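Local coordinates for malonyl CoA-acyl carrier protein transacylase (Clostridium perfringens, PDB 3PTW) that transfers malonyl groups from coenzyme A to acyl carrier protein, probably to supply the extender unit for fatty acid synthesis, at residues P275-S280 against N294-K299. Sequence-based numbering, arbitrary orientation.
Sequences PGKALS and NVEDLK
The carboxylate oxygen OE1 of E296 is held by two partners: the backbone N of G276 donates to it at 3.0 Å, and the hydroxyl of Y15 is hydrogen-bonded to the same atom. The bond from G276 is fairly straight, 160° at the hydrogen, yet it reaches OE1 from above the carboxylate plane, about 70° out of it. The other oxygen, OE2, takes the salt bridge, with NZ of K277 at 2.7 Å and approaching nearly in line with the C-O bond. One carboxylate thus ties a main-chain amide and a lysine head to the loop that follows the edge strand, an instance of how a buried acid can be paid for by several donors, which would be expected to favour its ionised form. E296 gets there with CG set between its backbone N and carbonyl carbon (chi1 70°) and an extended chain beyond. K277 instead bends at its last two torsions, folding the amine back toward E296 and meeting the glutamate side chain at about a right angle. On the way its CG lies over the flat face of the N294 amide, 3.9 Å from OD1 of N294. A water also joins the two segments, giving a hydrogen bond to G276 O and accepting one from N294 ND2, both 2.9 Å long. S280 OG touches CB of N294 at 3.9 Å. P275 faces away, onto helix 59-79 and Y15. Both segments lie at the C-terminal ends of the two parallel strands of a beta-alpha-beta unit in the acyl transferase domain: the loop after strand 269-273, leading into helix 278-286, meets the end of the edge strand 291-295 and the turn just before helix 298-315.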
loop_
_atom_site.group_PDB
_atom_site.type_symbol
_atom_site.label_atom_id
_atom_site.label_comp_id
_atom_site.label_asym_id
_atom_site.label_seq_id
_atom_site.Cartn_x
_atom_site.Cartn_y
_atom_site.Cartn_z
ATOM N N PRO A 275 -9.436 3.433 1.919
ATOM C CA PRO A 275 -9.615 4.061 3.226
ATOM C C PRO A 275 -8.425 4.922 3.611
ATOM O O PRO A 275 -7.275 4.565 3.329
ATOM C CB PRO A 275 -9.756 2.872 4.185
ATOM C CG PRO A 275 -9.063 1.746 3.511
ATOM C CD PRO A 275 -9.205 1.979 2.025
ATOM N N GLY A 276 -8.718 6.057 4.237
ATOM C CA GLY A 276 -7.681 6.856 4.885
ATOM C C GLY A 276 -6.997 7.866 3.991
ATOM O O GLY A 276 -7.288 7.981 2.793
ATOM N N LYS A 277 -6.074 8.606 4.600
ATOM C CA LYS A 277 -5.420 9.733 3.948
ATOM C C LYS A 277 -3.912 9.655 4.140
ATOM O O LYS A 277 -3.209 10.623 3.912
ATOM C CB LYS A 277 -5.988 11.068 4.491
ATOM C CG LYS A 277 -7.452 11.345 4.074
ATOM C CD LYS A 277 -8.152 12.433 4.926
ATOM C CE LYS A 277 -8.615 11.908 6.307
ATOM N NZ LYS A 277 -9.570 10.728 6.291
ATOM N N ALA A 278 -3.408 8.498 4.551
ATOM C CA ALA A 278 -1.974 8.356 4.794
ATOM C C ALA A 278 -1.131 8.742 3.562
ATOM O O ALA A 278 -0.160 9.483 3.682
ATOM C CB ALA A 278 -1.634 6.925 5.271
ATOM N N LEU A 279 -1.514 8.268 2.379
ATOM C CA LEU A 279 -0.656 8.462 1.197
ATOM C C LEU A 279 -0.706 9.884 0.706
ATOM O O LEU A 279 0.315 10.418 0.262
ATOM C CB LEU A 279 -0.972 7.477 0.063
ATOM C CG LEU A 279 -0.998 5.977 0.383
ATOM C CD1 LEU A 279 -1.121 5.178 -0.902
ATOM C CD2 LEU A 279 0.231 5.549 1.196
ATOM N N SER A 280 -1.890 10.492 0.807
ATOM C CA SER A 280 -2.051 11.927 0.567
ATOM C C SER A 280 -1.068 12.698 1.430
ATOM O O SER A 280 -0.377 13.612 0.954
ATOM C CB SER A 280 -3.482 12.397 0.895
ATOM O OG SER A 280 -4.394 12.060 -0.129
ATOM N N ASN A 294 -8.435 12.690 -2.385
ATOM C CA ASN A 294 -8.702 11.334 -1.903
ATOM C C ASN A 294 -10.181 10.992 -1.990
ATOM O O ASN A 294 -11.041 11.886 -1.918
ATOM C CB ASN A 294 -8.181 11.120 -0.471
ATOM C CG ASN A 294 -9.106 11.719 0.589
ATOM O OD1 ASN A 294 -9.016 12.903 0.890
ATOM N ND2 ASN A 294 -10.011 10.901 1.140
ATOM N N VAL A 295 -10.473 9.706 -2.189
ATOM C CA VAL A 295 -11.849 9.199 -2.105
ATOM C C VAL A 295 -11.906 7.969 -1.202
ATOM O O VAL A 295 -11.239 6.974 -1.467
ATOM C CB VAL A 295 -12.479 8.851 -3.498
ATOM C CG1 VAL A 295 -13.984 8.685 -3.360
ATOM C CG2 VAL A 295 -12.170 9.919 -4.561
ATOM N N GLU A 296 -12.688 8.065 -0.129
ATOM C CA GLU A 296 -12.986 6.940 0.773
ATOM C C GLU A 296 -14.474 6.885 1.132
ATOM O O GLU A 296 -14.961 5.874 1.624
ATOM C CB GLU A 296 -12.132 7.003 2.059
ATOM C CG GLU A 296 -12.472 8.138 3.062
ATOM C CD GLU A 296 -11.556 8.143 4.305
ATOM O OE1 GLU A 296 -11.438 7.097 4.987
ATOM O OE2 GLU A 296 -10.950 9.196 4.596
ATOM N N ASP A 297 -15.192 7.982 0.892
ATOM C CA ASP A 297 -16.609 8.063 1.250
ATOM C C ASP A 297 -17.309 9.095 0.387
ATOM O O ASP A 297 -16.719 9.608 -0.563
ATOM C CB ASP A 297 -16.812 8.333 2.762
ATOM C CG ASP A 297 -15.978 9.505 3.287
ATOM O OD1 ASP A 297 -15.630 10.417 2.507
ATOM O OD2 ASP A 297 -15.675 9.511 4.501
ATOM N N LEU A 298 -18.563 9.393 0.709
ATOM C CA LEU A 298 -19.331 10.389 -0.039
ATOM C C LEU A 298 -18.747 11.799 0.015
ATOM O O LEU A 298 -18.647 12.461 -1.016
ATOM C CB LEU A 298 -20.789 10.395 0.417
ATOM C CG LEU A 298 -21.813 9.636 -0.434
ATOM C CD1 LEU A 298 -21.215 8.443 -1.186
ATOM C CD2 LEU A 298 -23.014 9.214 0.425
ATOM N N LYS A 299 -18.366 12.258 1.208
ATOM C CA LYS A 299 -17.827 13.610 1.360
ATOM C C LYS A 299 -16.523 13.812 0.555
ATOM O O LYS A 299 -16.382 14.787 -0.181
ATOM C CB LYS A 299 -17.644 13.956 2.844
ATOM C CG LYS A 299 -17.346 15.438 3.114
ATOM C CD LYS A 299 -16.979 15.717 4.579
ATOM C CE LYS A 299 -15.714 14.979 5.015
ATOM N NZ LYS A 299 -15.013 15.639 6.162
HETATM O O HOH W 1 -9.280 8.146 0.759
#